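Long-range contacts in tail protein, 43 kDa (Neisseria meningitidis MC58, PDB 3D37), which is of unknown function but probably forms part of the baseplate of a Mu-like phage tail encoded in the bacterial genome: residues V293-G298 / F314-R319; T279-V284 / Q330-L335; A129-A134 / T173-G178. All coordinates share one frame; numbering follows the deposited sequence.

Interaction 1: residues V293-G298 / F314-R319; sequences VLWQPG and FFLMGR
R319 reaches back across the loop 293-298 and lays its guanidinium edge against the backbone of W295. NE donates to W295 O at 2.9 Å; the acceptor lies almost in the guanidinium plane, yet the donor stands 45° out of the carbonyl plane. CG of R319 is wedged between its own backbone N and carbonyl carbon (chi1 78°), and a second bend at chi2 turns the chain toward the loop. The P297 ring crosses this side chain at about a right angle, with CD 3.8 Å from R319 CG and also over one guanidinium face, offset toward the rim. M317 and G318, both facing R334, form a classic beta bulge in strand 310-324, and CB of P297 rests 3.8 Å from M317 O. L316 points toward the loop and brings CD2 to 3.3 Å from Q296 O, while the same methyl lies obliquely to the W295 indole. Beside it, G298 N donates to L316 O at 2.9 Å. F315 has CG anti to its backbone N (chi1 -179°), which carries CE1 to 3.6 Å from G298 O; Y181 meets the F315 ring edge-to-face.

Interaction 2: residues T279-V284 / Q330-L335; sequences TLTITV and QTELRL
L280 and L335 run alongside each other, their branches heading to the same face, at one end of an antiparallel ladder between strands 279-284 and 330-335. L280, I282 and V284 form hydrogen-bonded pairs with L335, L333 and T331, each pair exchanging two backbone bonds; L335 N is 2.7 Å from L280 O. T281 with R334 and T283 with E332 are the non-hydrogen-bonded pairs between them.

On the leucine face, CD1 of L335 meets L280 CD2 at 4.1 Å and, crossing obliquely, I282 CD1 at 3.7 Å. L333 sends its CD1 to V284 CG2 at 4.1 Å. With V284 CG1 anti to the carbonyl carbon (chi1 -69°), CG2 falls between the backbone N and that carbon, close to T331 as well. On the other face the threonine methyls do the touching: CG2 of T281 packs on E332 CG at 3.5 Å, and that of T283 lies 3.8 Å from Q330 NE2, whose amide is hydrogen-bonded to E201.

R334 NH1 reaches along its own strand to E332 OE2 at 3.1 Å; OE2 lies in the guanidinium plane, while NH1 approaches on the anti side, 30° out of the carboxylate plane. NH2 of R334 is paired with D28 and D30, OE1 of E332 with R320. In this C-terminal domain, of a phage-barrel family, strand 202-208 flanks 279-284 and strand 310-324 flanks 330-335, its L316 packing on L333 and L335; W295 packs on V284, T331 and L333.

The faces therefore differ: one is a buried, mainly aliphatic layer, where T331 OG1 is hydrogen-bonded to G286 O, the other a partly exposed ionic network whose further opposite charges probably offset the cost of fixing R334 and E332.

Interaction 3: residues A129-A134 / T173-G178; sequences AVVLKA and TLVVGG
Strands 130-133 and 174-177 run parallel, their axes 25° apart and 4.5 Å at closest approach, and five backbone bonds that alternate in direction join the segments A129-A134 and T173-G178. The ladder starts with L174 N on A129 O (3.1 Å) and ends with G178 N on K133 O (3.0 Å); in its middle V131 N donates to L174 O.

T173 sits at the start of the ladder, where OG1 beside the backbone N (chi1 -54°) leaves CG2 anti to that nitrogen. This methyl lies 3.2 Å from A129 O and 4.0 Å from both A129 CB and V131 CG2, while OG1 is hydrogen-bonded to D171. On the face of V130, its CG1 meets L174 CD2 at 4.2 Å. L132 curls its CD1 back to 3.6 Å from V176 O, on the same face. This side is covered by helices: V130 and L174 touch helix 113-121, while L174 and V176 touch helix 151-161. On the face of V131 and V175, K133 bends at chi2 and chi4 before its ammonium pairs with E169. G177, which has no side chain, stands across from K133 at a CA-CA distance of only 4.1 Å.

Strand 174-177 is the middle of a three-stranded mixed sheet, with antiparallel 165-168 beyond it; the chain passes through helix 151-161 and strand 165-168 between the two parallel strands. Apolar groups dominate the helix-covered side, whereas the other carries K133 with its acidic partner; cohesion across the pair itself thus rests on backbone bonds and aliphatic contacts, with no charge pairing between the two strands.

From the N terminus, interaction 3 comes first: it closes a loop of 38 residues, including helix 151-161, within the range of the gp44-like second domain. The other two follow in the range of the C-terminal domain. Strand 278-285 opens interaction 2, whose loop of 45 residues ends at strand 330-337 and contains both segments of interaction 1. Interactions 1 and 2 touch through neighbouring strands 310-324 and 330-337, where G318 O and M317 N probably bond to R334, and through W295 on T331. Interaction 3 makes no contact with either; its centre is about 17 Å from that of interaction 1 and about 25 Å from that of interaction 2.

Interaction 1: residues V293-G298 / F314-R319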
loop_
_atom_site.group_PDB
_atom_site.type_symbol
_atom_site.label_atom_id
_atom_site.label_comp_id
_atom_site.label_asym_id
_atom_site.label_seq_id
_atom_site.Cartn_x
_atom_site.Cartn_y
_atom_site.Cartn_z
ATOM N N VAL A 293 -23.791 20.757 -21.270
ATOM C CA VAL A 293 -22.606 21.502 -21.810
ATOM C C VAL A 293 -21.320 20.829 -21.260
ATOM O O VAL A 293 -21.174 20.660 -20.045
ATOM C CB VAL A 293 -22.664 23.023 -21.455
ATOM C CG1 VAL A 293 -21.420 23.771 -21.881
ATOM C CG2 VAL A 293 -23.940 23.736 -22.085
ATOM N N LEU A 294 -20.446 20.406 -22.168
ATOM C CA LEU A 294 -19.109 19.966 -21.833
ATOM C C LEU A 294 -18.310 21.080 -21.145
ATOM O O LEU A 294 -18.202 22.139 -21.666
ATOM C CB LEU A 294 -18.392 19.463 -23.072
ATOM C CG LEU A 294 -18.888 18.122 -23.561
ATOM C CD1 LEU A 294 -18.559 17.871 -25.018
ATOM C CD2 LEU A 294 -18.394 16.964 -22.686
ATOM N N TRP A 295 -17.769 20.789 -19.956
ATOM C CA TRP A 295 -16.909 21.732 -19.251
ATOM C C TRP A 295 -15.757 22.112 -20.190
ATOM O O TRP A 295 -15.175 21.262 -20.841
ATOM C CB TRP A 295 -16.362 21.129 -17.945
ATOM C CG TRP A 295 -17.371 20.739 -16.956
ATOM C CD1 TRP A 295 -17.706 19.475 -16.605
ATOM C CD2 TRP A 295 -18.157 21.598 -16.131
ATOM N NE1 TRP A 295 -18.630 19.483 -15.628
ATOM C CE2 TRP A 295 -18.966 20.772 -15.341
ATOM C CE3 TRP A 295 -18.301 22.981 -16.025
ATOM C CZ2 TRP A 295 -19.874 21.284 -14.422
ATOM C CZ3 TRP A 295 -19.202 23.474 -15.141
ATOM C CH2 TRP A 295 -19.956 22.649 -14.337
ATOM N N GLN A 296 -15.464 23.393 -20.246
ATOM C CA GLN A 296 -14.509 23.954 -21.191
ATOM C C GLN A 296 -14.039 25.273 -20.641
ATOM O O GLN A 296 -14.865 26.093 -20.172
ATOM C CB GLN A 296 -15.223 24.200 -22.529
ATOM C CG GLN A 296 -14.316 24.617 -23.684
ATOM C CD GLN A 296 -13.381 23.496 -24.128
ATOM O OE1 GLN A 296 -12.285 23.786 -24.626
ATOM N NE2 GLN A 296 -13.802 22.234 -23.981
ATOM N N PRO A 297 -12.718 25.552 -20.741
ATOM C CA PRO A 297 -12.263 26.889 -20.259
ATOM C C PRO A 297 -13.013 28.023 -20.922
ATOM O O PRO A 297 -13.294 27.907 -22.107
ATOM C CB PRO A 297 -10.771 26.887 -20.627
ATOM C CG PRO A 297 -10.406 25.421 -20.604
ATOM C CD PRO A 297 -11.586 24.748 -21.224
ATOM N N GLY A 298 -13.294 29.131 -20.186
ATOM C CA GLY A 298 -14.042 30.254 -20.748
ATOM C C GLY A 298 -15.451 30.362 -20.222
ATOM O O GLY A 298 -16.057 31.432 -20.296
ATOM N N PHE A 314 -17.062 32.385 -10.476
ATOM C CA PHE A 314 -15.680 32.169 -10.824
ATOM C C PHE A 314 -15.575 31.857 -12.320
ATOM O O PHE A 314 -16.533 31.383 -12.961
ATOM C CB PHE A 314 -15.063 31.040 -9.985
ATOM C CG PHE A 314 -15.098 31.299 -8.510
ATOM C CD1 PHE A 314 -14.072 31.990 -7.884
ATOM C CD2 PHE A 314 -16.180 30.882 -7.747
ATOM C CE1 PHE A 314 -14.117 32.262 -6.510
ATOM C CE2 PHE A 314 -16.256 31.159 -6.380
ATOM C CZ PHE A 314 -15.204 31.839 -5.750
ATOM N N PHE A 315 -14.385 32.156 -12.833
ATOM C CA PHE A 315 -14.009 31.986 -14.225
ATOM C C PHE A 315 -13.159 30.721 -14.414
ATOM O O PHE A 315 -12.159 30.488 -13.701
ATOM C CB PHE A 315 -13.219 33.182 -14.688
ATOM C CG PHE A 315 -12.821 33.105 -16.122
ATOM C CD1 PHE A 315 -13.788 33.177 -17.113
ATOM C CD2 PHE A 315 -11.475 32.941 -16.495
ATOM C CE1 PHE A 315 -13.430 33.085 -18.471
ATOM C CE2 PHE A 315 -11.107 32.844 -17.852
ATOM C CZ PHE A 315 -12.088 32.919 -18.843
ATOM N N LEU A 316 -13.602 29.875 -15.325
ATOM C CA LEU A 316 -12.962 28.598 -15.564
ATOM C C LEU A 316 -11.768 28.729 -16.517
ATOM O O LEU A 316 -11.915 28.982 -17.682
ATOM C CB LEU A 316 -13.966 27.552 -16.055
ATOM C CG LEU A 316 -13.482 26.123 -16.256
ATOM C CD1 LEU A 316 -13.103 25.495 -14.886
ATOM C CD2 LEU A 316 -14.591 25.276 -16.989
ATOM N N MET A 317 -10.589 28.517 -15.978
ATOM C CA MET A 317 -9.334 28.838 -16.695
ATOM C C MET A 317 -8.720 27.563 -17.236
ATOM O O MET A 317 -7.953 27.588 -18.164
ATOM C CB MET A 317 -8.382 29.550 -15.687
ATOM C CG MET A 317 -7.126 30.094 -16.225
ATOM S SD MET A 317 -7.225 31.661 -17.190
ATOM C CE MET A 317 -7.627 32.674 -15.724
ATOM N N GLY A 318 -9.026 26.451 -16.585
ATOM C CA GLY A 318 -8.501 25.141 -16.914
ATOM C C GLY A 318 -9.445 24.036 -16.518
ATOM O O GLY A 318 -10.242 24.183 -15.588
ATOM N N ARG A 319 -9.432 22.951 -17.293
ATOM C CA ARG A 319 -10.243 21.830 -16.986
ATOM C C ARG A 319 -9.691 20.520 -17.482
ATOM O O ARG A 319 -9.125 20.429 -18.561
ATOM C CB ARG A 319 -11.704 22.028 -17.430
ATOM C CG ARG A 319 -11.995 21.847 -18.830
ATOM C CD ARG A 319 -12.342 20.386 -19.231
ATOM N NE ARG A 319 -12.435 20.497 -20.663
ATOM C CZ ARG A 319 -11.482 20.318 -21.566
ATOM N NH1 ARG A 319 -10.288 19.862 -21.290
ATOM N NH2 ARG A 319 -11.780 20.583 -22.805
#

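Interaction 2: residues T279-V284 / Q330-L335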
loop_
_atom_site.group_PDB
_atom_site.type_symbol
_atom_site.label_atom_id
_atom_site.label_comp_id
_atom_site.label_asym_id
_atom_site.label_seq_id
_atom_site.Cartn_x
_atom_site.Cartn_y
_atom_site.Cartn_z
ATOM N N THR A 279 -6.453 30.051 -6.386
ATOM C CA THR A 279 -7.053 29.013 -7.249
ATOM C C THR A 279 -8.080 28.234 -6.441
ATOM O O THR A 279 -7.803 27.824 -5.320
ATOM C CB THR A 279 -5.990 27.995 -7.802
ATOM O OG1 THR A 279 -4.853 28.729 -8.268
ATOM C CG2 THR A 279 -6.600 27.134 -8.954
ATOM N N LEU A 280 -9.260 28.059 -7.026
ATOM C CA LEU A 280 -10.307 27.172 -6.536
ATOM C C LEU A 280 -10.397 26.009 -7.504
ATOM O O LEU A 280 -10.711 26.219 -8.674
ATOM C CB LEU A 280 -11.624 27.928 -6.489
ATOM C CG LEU A 280 -12.909 27.143 -6.181
ATOM C CD1 LEU A 280 -12.904 26.531 -4.809
ATOM C CD2 LEU A 280 -14.144 28.106 -6.418
ATOM N N THR A 281 -10.047 24.814 -7.050
ATOM C CA THR A 281 -10.127 23.575 -7.853
ATOM C C THR A 281 -11.292 22.709 -7.380
ATOM O O THR A 281 -11.313 22.215 -6.245
ATOM C CB THR A 281 -8.775 22.780 -7.828
ATOM O OG1 THR A 281 -7.703 23.679 -8.127
ATOM C CG2 THR A 281 -8.751 21.706 -8.840
ATOM N N ILE A 282 -12.320 22.587 -8.224
ATOM C CA ILE A 282 -13.477 21.760 -7.897
ATOM C C ILE A 282 -13.478 20.488 -8.726
ATOM O O ILE A 282 -13.269 20.511 -9.937
ATOM C CB ILE A 282 -14.773 22.561 -8.127
ATOM C CG1 ILE A 282 -14.864 23.661 -7.070
ATOM C CG2 ILE A 282 -16.023 21.607 -8.162
ATOM C CD1 ILE A 282 -15.972 24.641 -7.258
ATOM N N THR A 283 -13.724 19.361 -8.082
ATOM C CA THR A 283 -13.898 18.129 -8.785
ATOM C C THR A 283 -15.404 17.697 -8.747
ATOM O O THR A 283 -16.025 17.732 -7.662
ATOM C CB THR A 283 -12.970 17.041 -8.188
ATOM O OG1 THR A 283 -11.607 17.536 -8.178
ATOM C CG2 THR A 283 -13.056 15.773 -9.023
ATOM N N VAL A 284 -15.941 17.365 -9.943
ATOM C CA VAL A 284 -17.318 16.941 -10.167
ATOM C C VAL A 284 -17.353 15.611 -10.867
ATOM O O VAL A 284 -16.406 15.211 -11.522
ATOM C CB VAL A 284 -18.215 17.972 -10.902
ATOM C CG1 VAL A 284 -18.469 19.166 -10.023
ATOM C CG2 VAL A 284 -17.619 18.368 -12.302
ATOM N N GLN A 330 -14.875 11.928 -14.047
ATOM C CA GLN A 330 -14.903 13.217 -13.384
ATOM C C GLN A 330 -14.314 14.335 -14.231
ATOM O O GLN A 330 -13.703 14.083 -15.240
ATOM C CB GLN A 330 -14.080 13.117 -12.055
ATOM C CG GLN A 330 -14.636 12.055 -11.000
ATOM C CD GLN A 330 -13.582 11.880 -9.927
ATOM O OE1 GLN A 330 -12.433 11.569 -10.251
ATOM N NE2 GLN A 330 -13.947 12.081 -8.684
ATOM N N THR A 331 -14.511 15.562 -13.757
ATOM C CA THR A 331 -13.913 16.727 -14.298
ATOM C C THR A 331 -13.300 17.522 -13.136
ATOM O O THR A 331 -13.954 17.794 -12.109
ATOM C CB THR A 331 -14.889 17.610 -15.192
ATOM O OG1 THR A 331 -15.655 16.755 -16.054
ATOM C CG2 THR A 331 -14.069 18.655 -16.064
ATOM N N GLU A 332 -12.030 17.884 -13.315
ATOM C CA GLU A 332 -11.407 18.911 -12.468
ATOM C C GLU A 332 -11.557 20.233 -13.099
ATOM O O GLU A 332 -11.235 20.449 -14.315
ATOM C CB GLU A 332 -9.931 18.549 -12.269
ATOM C CG GLU A 332 -9.070 19.654 -11.675
ATOM C CD GLU A 332 -7.566 19.223 -11.651
ATOM O OE1 GLU A 332 -7.342 18.136 -11.045
ATOM O OE2 GLU A 332 -6.706 19.969 -12.238
ATOM N N LEU A 333 -12.067 21.157 -12.307
ATOM C CA LEU A 333 -12.375 22.512 -12.746
ATOM C C LEU A 333 -11.452 23.497 -12.013
ATOM O O LEU A 333 -11.519 23.605 -10.783
ATOM C CB LEU A 333 -13.851 22.844 -12.497
ATOM C CG LEU A 333 -14.919 21.840 -13.021
ATOM C CD1 LEU A 333 -16.270 22.210 -12.415
ATOM C CD2 LEU A 333 -14.951 21.827 -14.553
ATOM N N ARG A 334 -10.543 24.126 -12.747
ATOM C CA ARG A 334 -9.575 25.064 -12.157
ATOM C C ARG A 334 -10.137 26.451 -12.355
ATOM O O ARG A 334 -10.128 26.996 -13.434
ATOM C CB ARG A 334 -8.180 24.919 -12.784
ATOM C CG ARG A 334 -7.673 23.477 -12.602
ATOM C CD ARG A 334 -6.177 23.336 -12.948
ATOM N NE ARG A 334 -5.921 23.543 -14.365
ATOM C CZ ARG A 334 -5.884 22.579 -15.273
ATOM N NH1 ARG A 334 -6.130 21.307 -14.955
ATOM N NH2 ARG A 334 -5.651 22.890 -16.524
ATOM N N LEU A 335 -10.662 26.985 -11.267
ATOM C CA LEU A 335 -11.424 28.206 -11.242
ATOM C C LEU A 335 -10.631 29.375 -10.647
ATOM O O LEU A 335 -9.826 29.221 -9.710
ATOM C CB LEU A 335 -12.708 27.946 -10.482
ATOM C CG LEU A 335 -13.721 27.038 -11.166
ATOM C CD1 LEU A 335 -14.693 26.447 -10.162
ATOM C CD2 LEU A 335 -14.456 27.826 -12.311
#

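Interaction 3: residues A129-A134 / T173-G178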
loop_
_atom_site.group_PDB
_atom_site.type_symbol
_atom_site.label_atom_id
_atom_site.label_comp_id
_atom_site.label_asym_id
_atom_site.label_seq_id
_atom_site.Cartn_x
_atom_site.Cartn_y
_atom_site.Cartn_z
ATOM N N ALA A 129 -8.674 27.691 -39.331
ATOM C CA ALA A 129 -9.216 29.050 -39.171
ATOM C C ALA A 129 -8.540 29.752 -38.019
ATOM O O ALA A 129 -8.146 29.111 -37.030
ATOM C CB ALA A 129 -10.719 29.041 -38.948
ATOM N N VAL A 130 -8.384 31.072 -38.166
ATOM C CA VAL A 130 -7.933 31.943 -37.085
ATOM C C VAL A 130 -9.040 32.986 -36.818
ATOM O O VAL A 130 -9.510 33.658 -37.732
ATOM C CB VAL A 130 -6.602 32.611 -37.428
ATOM C CG1 VAL A 130 -6.018 33.326 -36.220
ATOM C CG2 VAL A 130 -5.640 31.569 -37.985
ATOM N N VAL A 131 -9.426 33.117 -35.561
ATOM C CA VAL A 131 -10.572 33.904 -35.153
ATOM C C VAL A 131 -10.100 34.851 -34.048
ATOM O O VAL A 131 -9.079 34.588 -33.361
ATOM C CB VAL A 131 -11.736 32.948 -34.722
ATOM C CG1 VAL A 131 -12.699 33.581 -33.707
ATOM C CG2 VAL A 131 -12.517 32.467 -35.960
ATOM N N LEU A 132 -10.789 35.994 -33.936
ATOM C CA LEU A 132 -10.493 36.989 -32.900
ATOM C C LEU A 132 -11.658 36.864 -31.942
ATOM O O LEU A 132 -12.830 36.821 -32.346
ATOM C CB LEU A 132 -10.289 38.420 -33.456
ATOM C CG LEU A 132 -9.931 39.599 -32.516
ATOM C CD1 LEU A 132 -8.480 39.633 -32.106
ATOM C CD2 LEU A 132 -10.330 40.968 -33.138
ATOM N N LYS A 133 -11.322 36.704 -30.670
ATOM C CA LYS A 133 -12.340 36.522 -29.636
ATOM C C LYS A 133 -12.286 37.780 -28.752
ATOM O O LYS A 133 -11.898 37.762 -27.570
ATOM C CB LYS A 133 -12.071 35.206 -28.888
ATOM C CG LYS A 133 -13.242 34.266 -28.811
ATOM C CD LYS A 133 -13.633 33.714 -30.160
ATOM C CE LYS A 133 -14.876 32.872 -30.046
ATOM N NZ LYS A 133 -14.585 31.600 -29.320
ATOM N N ALA A 134 -12.666 38.898 -29.377
ATOM C CA ALA A 134 -12.517 40.228 -28.779
ATOM C C ALA A 134 -13.425 41.254 -29.505
ATOM O O ALA A 134 -13.843 41.036 -30.652
ATOM C CB ALA A 134 -11.048 40.650 -28.799
ATOM N N THR A 173 -9.307 25.529 -34.362
ATOM C CA THR A 173 -9.199 26.986 -34.670
ATOM C C THR A 173 -8.300 27.658 -33.646
ATOM O O THR A 173 -8.427 27.427 -32.441
ATOM C CB THR A 173 -10.596 27.660 -34.600
ATOM O OG1 THR A 173 -11.508 26.969 -35.440
ATOM C CG2 THR A 173 -10.579 29.108 -34.984
ATOM N N LEU A 174 -7.363 28.475 -34.137
ATOM C CA LEU A 174 -6.557 29.310 -33.295
ATOM C C LEU A 174 -7.385 30.593 -32.955
ATOM O O LEU A 174 -7.968 31.225 -33.857
ATOM C CB LEU A 174 -5.261 29.635 -34.014
ATOM C CG LEU A 174 -4.280 30.589 -33.331
ATOM C CD1 LEU A 174 -3.772 30.061 -31.970
ATOM C CD2 LEU A 174 -3.127 30.891 -34.313
ATOM N N VAL A 175 -7.460 30.936 -31.667
ATOM C CA VAL A 175 -8.169 32.121 -31.226
ATOM C C VAL A 175 -7.114 33.034 -30.648
ATOM O O VAL A 175 -6.172 32.545 -30.056
ATOM C CB VAL A 175 -9.246 31.807 -30.224
ATOM C CG1 VAL A 175 -9.786 33.086 -29.569
ATOM C CG2 VAL A 175 -10.370 31.039 -30.876
ATOM N N VAL A 176 -7.184 34.342 -30.958
ATOM C CA VAL A 176 -6.527 35.382 -30.123
ATOM C C VAL A 176 -7.688 36.149 -29.564
ATOM O O VAL A 176 -8.652 36.479 -30.284
ATOM C CB VAL A 176 -5.489 36.277 -30.825
ATOM C CG1 VAL A 176 -5.074 37.411 -29.902
ATOM C CG2 VAL A 176 -4.231 35.488 -31.147
ATOM N N GLY A 177 -7.662 36.340 -28.253
ATOM C CA GLY A 177 -8.839 36.833 -27.573
ATOM C C GLY A 177 -8.738 36.900 -26.067
ATOM O O GLY A 177 -7.662 36.961 -25.494
ATOM N N GLY A 178 -9.897 36.927 -25.432
ATOM C CA GLY A 178 -9.969 37.059 -23.990
ATOM C C GLY A 178 -11.295 36.611 -23.473
ATOM O O GLY A 178 -12.142 36.108 -24.229
#